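Local structure of phosphoglycerate kinase (Coxiella burnetii, 4NG4) at residues 27-32 with 146-151; 65-70 with 117-122. The protein catalyses the reversible transfer of a phosphate group between ATP and 3-phosphoglycerate, an ATP-yielding step when glycolysis runs forward. All coordinates share one frame; numbering follows the deposited sequence.

Contact 1: residues 27-32 with 146-151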
loop_
_atom_site.group_PDB
_atom_site.type_symbol
_atom_site.label_atom_id
_atom_site.label_comp_id
_atom_site.label_asym_id
_atom_site.label_seq_id
_atom_site.Cartn_x
_atom_site.Cartn_y
_atom_site.Cartn_z
ATOM N N VAL A 27 -27.234 1.824 -5.426
ATOM C CA VAL A 27 -25.804 1.615 -5.624
ATOM C C VAL A 27 -25.107 1.568 -4.291
ATOM O O VAL A 27 -25.194 2.503 -3.499
ATOM C CB VAL A 27 -25.169 2.732 -6.480
ATOM C CG1 VAL A 27 -23.662 2.530 -6.583
ATOM C CG2 VAL A 27 -25.807 2.766 -7.871
ATOM N N MET A 28 -24.391 0.474 -4.075
ATOM C CA MET A 28 -23.698 0.213 -2.827
ATOM C C MET A 28 -22.194 0.383 -3.065
ATOM O O MET A 28 -21.571 -0.434 -3.748
ATOM C CB MET A 28 -24.040 -1.203 -2.367
ATOM C CG MET A 28 -24.027 -1.404 -0.870
ATOM S SD MET A 28 -24.628 -3.043 -0.422
ATOM C CE MET A 28 -25.737 -2.610 0.920
ATOM N N ILE A 29 -21.630 1.464 -2.527
ATOM C CA ILE A 29 -20.214 1.784 -2.699
ATOM C C ILE A 29 -19.424 1.461 -1.431
ATOM O O ILE A 29 -19.620 2.095 -0.402
ATOM C CB ILE A 29 -20.015 3.278 -3.026
ATOM C CG1 ILE A 29 -20.834 3.676 -4.250
ATOM C CG2 ILE A 29 -18.545 3.591 -3.273
ATOM C CD1 ILE A 29 -20.860 5.170 -4.462
ATOM N N ARG A 30 -18.520 0.488 -1.522
ATOM C CA ARG A 30 -17.613 0.171 -0.423
ATOM C C ARG A 30 -16.407 1.098 -0.495
ATOM O O ARG A 30 -15.614 1.057 -1.449
ATOM C CB ARG A 30 -17.162 -1.289 -0.491
ATOM C CG ARG A 30 -16.186 -1.726 0.635
ATOM C CD ARG A 30 -16.875 -1.901 1.956
ATOM N NE ARG A 30 -16.053 -2.616 2.929
ATOM C CZ ARG A 30 -15.106 -2.065 3.687
ATOM N NH1 ARG A 30 -14.821 -0.776 3.594
ATOM N NH2 ARG A 30 -14.417 -2.825 4.528
ATOM N N GLU A 31 -16.258 1.915 0.538
ATOM C CA GLU A 31 -15.161 2.864 0.630
ATOM C C GLU A 31 -14.322 2.598 1.894
ATOM O O GLU A 31 -14.734 1.859 2.790
ATOM C CB GLU A 31 -15.715 4.284 0.659
ATOM C CG GLU A 31 -16.544 4.672 -0.565
ATOM C CD GLU A 31 -15.709 5.110 -1.746
ATOM O OE1 GLU A 31 -14.477 5.199 -1.603
ATOM O OE2 GLU A 31 -16.298 5.375 -2.829
ATOM N N ASP A 32 -13.127 3.190 1.917
ATOM C CA ASP A 32 -12.218 3.174 3.060
ATOM C C ASP A 32 -12.303 4.564 3.678
ATOM O O ASP A 32 -11.566 5.465 3.327
ATOM C CB ASP A 32 -10.792 2.824 2.613
ATOM C CG ASP A 32 -9.794 2.748 3.774
ATOM O OD1 ASP A 32 -10.170 2.926 4.955
ATOM O OD2 ASP A 32 -8.595 2.502 3.511
ATOM N N ILE A 146 -26.531 -2.626 -7.886
ATOM C CA ILE A 146 -25.114 -2.633 -8.249
ATOM C C ILE A 146 -24.221 -2.477 -7.022
ATOM O O ILE A 146 -24.513 -1.672 -6.132
ATOM C CB ILE A 146 -24.769 -1.496 -9.239
ATOM C CG1 ILE A 146 -25.625 -1.587 -10.506
ATOM C CG2 ILE A 146 -23.290 -1.544 -9.609
ATOM C CD1 ILE A 146 -25.476 -0.394 -11.400
ATOM N N PHE A 147 -23.133 -3.249 -6.990
ATOM C CA PHE A 147 -22.099 -3.104 -5.966
ATOM C C PHE A 147 -20.830 -2.547 -6.586
ATOM O O PHE A 147 -20.370 -3.054 -7.607
ATOM C CB PHE A 147 -21.792 -4.447 -5.307
ATOM C CG PHE A 147 -20.691 -4.382 -4.280
ATOM C CD1 PHE A 147 -20.808 -3.555 -3.173
ATOM C CD2 PHE A 147 -19.536 -5.143 -4.422
ATOM C CE1 PHE A 147 -19.815 -3.489 -2.223
ATOM C CE2 PHE A 147 -18.529 -5.075 -3.477
ATOM C CZ PHE A 147 -18.672 -4.247 -2.372
ATOM N N VAL A 148 -20.268 -1.518 -5.954
ATOM C CA VAL A 148 -19.042 -0.887 -6.418
ATOM C C VAL A 148 -17.948 -1.035 -5.357
ATOM O O VAL A 148 -18.003 -0.371 -4.316
ATOM C CB VAL A 148 -19.270 0.603 -6.713
ATOM C CG1 VAL A 148 -18.034 1.215 -7.323
ATOM C CG2 VAL A 148 -20.430 0.767 -7.644
ATOM N N MET A 149 -16.979 -1.919 -5.611
ATOM C CA MET A 149 -15.814 -2.058 -4.745
ATOM C C MET A 149 -14.832 -0.961 -5.079
ATOM O O MET A 149 -14.107 -1.051 -6.067
ATOM C CB MET A 149 -15.142 -3.429 -4.903
ATOM C CG MET A 149 -13.897 -3.652 -4.010
ATOM S SD MET A 149 -14.105 -3.089 -2.308
ATOM C CE MET A 149 -12.888 -4.076 -1.451
ATOM N N ASP A 150 -14.801 0.061 -4.232
ATOM C CA ASP A 150 -13.933 1.210 -4.412
ATOM C C ASP A 150 -12.963 1.324 -3.233
ATOM O O ASP A 150 -12.634 2.434 -2.823
ATOM C CB ASP A 150 -14.808 2.459 -4.515
ATOM C CG ASP A 150 -14.060 3.676 -5.012
ATOM O OD1 ASP A 150 -13.281 3.558 -5.993
ATOM O OD2 ASP A 150 -14.272 4.766 -4.425
ATOM N N ALA A 151 -12.497 0.181 -2.710
ATOM C CA ALA A 151 -11.696 0.144 -1.470
ATOM C C ALA A 151 -10.437 -0.764 -1.527
ATOM O O ALA A 151 -10.353 -1.789 -0.823
ATOM C CB ALA A 151 -12.593 -0.271 -0.311
#
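F147 and R30 meet because each carries its CG anti to its own backbone N, at chi1 178° and 180°. The F147 ring is thereby brought back to strand 27-31, and its CZ lies 3.8 Å from R30 CB. The same ring passes M28 O obliquely. R30 then bends at chi2. Its CG lies beside M149 SD at 3.9 Å, with the two chains pointing the same way, while the guanidinium leads away to S161 and H70.

The backbones run parallel and in register. M28 N donates to I146 O (3.0 Å), and V148 N returns a bond to M28 O (2.8 Å). R30 N bonds to V148 O (3.0 Å). D150 N closes the row on R30 O (3.1 Å).

V27, I29, I146 and V148 occupy the other face of the sheet. V27 CG1 touches V148 CG2 at 3.8 Å, and I29 also packs on helix 46-60. Helix 160-168 covers the opposite face, against F147 and M149.

Near the C-terminal end of the pairing, the side chains of E31 and D150 cross with their carboxylate planes 85° apart. E31 OE2 is 2.7 Å from D150 OD2.

D32, a predicted substrate-binding residue, places the C-terminal end of strand 27-31 at the predicted substrate site, as in parallel alpha/beta sheets, where sites commonly lie at the C-terminal ends of the strands. D150 OD1 takes L177 N and OD2 pairs with T54 OG1, so both carboxylate oxygens have partners outside the segments. Two buried acids as close as E31 and D150 may share a proton.

Contact 2: residues 65-70 with 117-122; sequences VMILSH and AILCEN
V65-S69 and A117-C120 run parallel with their axes 28° apart, joined by I118 N to V65 O (2.8 Å), I67 N to I118 O (2.7 Å) and C120 N to I67 O (3.0 Å). The side chains that meet across the strands are mostly apolar. V65 CG1 rests on A117 CB at 3.5 Å. Further along the same face, the I67 and L119 side chains cross, and I67 CG2 meets L119 CD1 at 3.6 Å.

On the other face M66 and I118 lie side by side. The I118 CG1 branch sits between its backbone N and carbonyl carbon (chi1 64°). With chi2 at 77°, this turns CD1 onto M66 CG, 3.7 Å away. L68 CD1 reaches C120 CB.

Past the strands, N122 OD1 lies 3.5 Å from H70 CA. N122 ND2 bonds to L71 O and F83 O, and OD1 accepts R124 N, which links the loops around the predicted substrate site.

Helix 86-94 covers I67 and L119, and helix 46-60 covers V65, I67 and A117 on that same face. Strand 102-103 lies beside 117-120 as the edge strand, where I118 touches I103.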
loop_
_atom_site.group_PDB
_atom_site.type_symbol
_atom_site.label_atom_id
_atom_site.label_comp_id
_atom_site.label_asym_id
_atom_site.label_seq_id
_atom_site.Cartn_x
_atom_site.Cartn_y
_atom_site.Cartn_z
ATOM N N VAL A 65 -27.713 6.246 -3.404
ATOM C CA VAL A 65 -26.376 5.852 -2.923
ATOM C C VAL A 65 -26.320 5.350 -1.477
ATOM O O VAL A 65 -26.705 6.060 -0.551
ATOM C CB VAL A 65 -25.358 7.013 -3.082
ATOM C CG1 VAL A 65 -24.146 6.785 -2.199
ATOM C CG2 VAL A 65 -24.941 7.152 -4.534
ATOM N N MET A 66 -25.823 4.127 -1.309
ATOM C CA MET A 66 -25.535 3.563 0.005
ATOM C C MET A 66 -24.015 3.449 0.200
ATOM O O MET A 66 -23.364 2.617 -0.434
ATOM C CB MET A 66 -26.170 2.180 0.136
ATOM C CG MET A 66 -27.680 2.187 0.218
ATOM S SD MET A 66 -28.400 0.538 -0.020
ATOM C CE MET A 66 -28.380 0.439 -1.804
ATOM N N ILE A 67 -23.464 4.285 1.073
ATOM C CA ILE A 67 -22.020 4.325 1.286
ATOM C C ILE A 67 -21.610 3.354 2.386
ATOM O O ILE A 67 -22.056 3.468 3.520
ATOM C CB ILE A 67 -21.534 5.729 1.680
ATOM C CG1 ILE A 67 -21.979 6.774 0.645
ATOM C CG2 ILE A 67 -20.013 5.721 1.824
ATOM C CD1 ILE A 67 -21.790 8.204 1.111
ATOM N N LEU A 68 -20.724 2.428 2.054
ATOM C CA LEU A 68 -20.350 1.343 2.956
ATOM C C LEU A 68 -18.886 1.502 3.406
ATOM O O LEU A 68 -18.026 1.827 2.594
ATOM C CB LEU A 68 -20.557 0.018 2.227
ATOM C CG LEU A 68 -21.055 -1.170 3.033
ATOM C CD1 LEU A 68 -22.413 -0.903 3.724
ATOM C CD2 LEU A 68 -21.123 -2.361 2.097
ATOM N N SER A 69 -18.610 1.322 4.693
ATOM C CA SER A 69 -17.235 1.440 5.190
ATOM C C SER A 69 -16.984 0.758 6.528
ATOM O O SER A 69 -17.909 0.423 7.264
ATOM C CB SER A 69 -16.798 2.901 5.322
ATOM O OG SER A 69 -15.395 2.974 5.526
ATOM N N HIS A 70 -15.704 0.545 6.817
ATOM C CA HIS A 70 -15.307 0.006 8.097
ATOM C C HIS A 70 -14.794 1.161 8.944
ATOM O O HIS A 70 -14.636 2.269 8.441
ATOM C CB HIS A 70 -14.274 -1.119 7.936
ATOM C CG HIS A 70 -12.956 -0.666 7.400
ATOM N ND1 HIS A 70 -12.757 -0.362 6.071
ATOM C CD2 HIS A 70 -11.764 -0.468 8.016
ATOM C CE1 HIS A 70 -11.499 -0.001 5.888
ATOM N NE2 HIS A 70 -10.878 -0.048 7.054
ATOM N N ALA A 117 -27.596 10.391 -0.747
ATOM C CA ALA A 117 -26.645 9.358 -0.323
ATOM C C ALA A 117 -26.710 9.131 1.179
ATOM O O ALA A 117 -26.731 10.080 1.963
ATOM C CB ALA A 117 -25.234 9.752 -0.715
ATOM N N ILE A 118 -26.720 7.865 1.578
ATOM C CA ILE A 118 -26.738 7.510 2.991
ATOM C C ILE A 118 -25.485 6.713 3.322
ATOM O O ILE A 118 -24.912 6.052 2.455
ATOM C CB ILE A 118 -28.048 6.749 3.400
ATOM C CG1 ILE A 118 -28.170 5.389 2.700
ATOM C CG2 ILE A 118 -29.269 7.600 3.093
ATOM C CD1 ILE A 118 -27.295 4.291 3.294
ATOM N N LEU A 119 -25.051 6.806 4.576
ATOM C CA LEU A 119 -23.873 6.077 5.061
ATOM C C LEU A 119 -24.314 5.010 6.053
ATOM O O LEU A 119 -24.808 5.324 7.137
ATOM C CB LEU A 119 -22.868 7.036 5.721
ATOM C CG LEU A 119 -21.597 6.444 6.343
ATOM C CD1 LEU A 119 -20.749 5.719 5.307
ATOM C CD2 LEU A 119 -20.805 7.534 7.030
ATOM N N CYS A 120 -24.141 3.750 5.660
ATOM C CA CYS A 120 -24.421 2.615 6.525
ATOM C C CYS A 120 -23.431 2.610 7.690
ATOM O O CYS A 120 -22.248 2.982 7.524
ATOM C CB CYS A 120 -24.306 1.303 5.739
ATOM S SG CYS A 120 -25.505 1.125 4.367
ATOM N N GLU A 121 -23.913 2.168 8.854
ATOM C CA GLU A 121 -23.085 2.110 10.044
ATOM C C GLU A 121 -21.975 1.053 9.872
ATOM O O GLU A 121 -22.187 0.033 9.214
ATOM C CB GLU A 121 -23.953 1.814 11.263
ATOM C CG GLU A 121 -23.220 1.752 12.591
ATOM C CD GLU A 121 -22.331 2.951 12.857
ATOM O OE1 GLU A 121 -21.310 3.117 12.145
ATOM O OE2 GLU A 121 -22.628 3.710 13.805
ATOM N N ASN A 122 -20.795 1.341 10.434
ATOM C CA ASN A 122 -19.638 0.428 10.469
ATOM C C ASN A 122 -19.996 -1.038 10.149
ATOM O O ASN A 122 -20.740 -1.690 10.876
ATOM C CB ASN A 122 -18.976 0.531 11.856
ATOM C CG ASN A 122 -17.590 -0.059 11.904
ATOM O OD1 ASN A 122 -17.146 -0.754 10.982
ATOM N ND2 ASN A 122 -16.893 0.210 12.997
#

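Both contacts are buried and belong to one six-stranded parallel sheet, in which the central strands 64-69 and 26-31 are neighbours. L68 joins them: its N and O pair with I29 O and E31 N. Contact 2 extends toward edge strand 102-103 and contact 1 toward edge strand 171-174. Helix 46-60 packs against both. Their chemistry differs. Contact 1 mixes apolar packing with an arginine and a close pair of acids, while contact 2 is mostly aliphatic and turns polar past its strands. At that end they meet again, where R30 bonds to H70 and D32 packs on it, near the predicted substrate site.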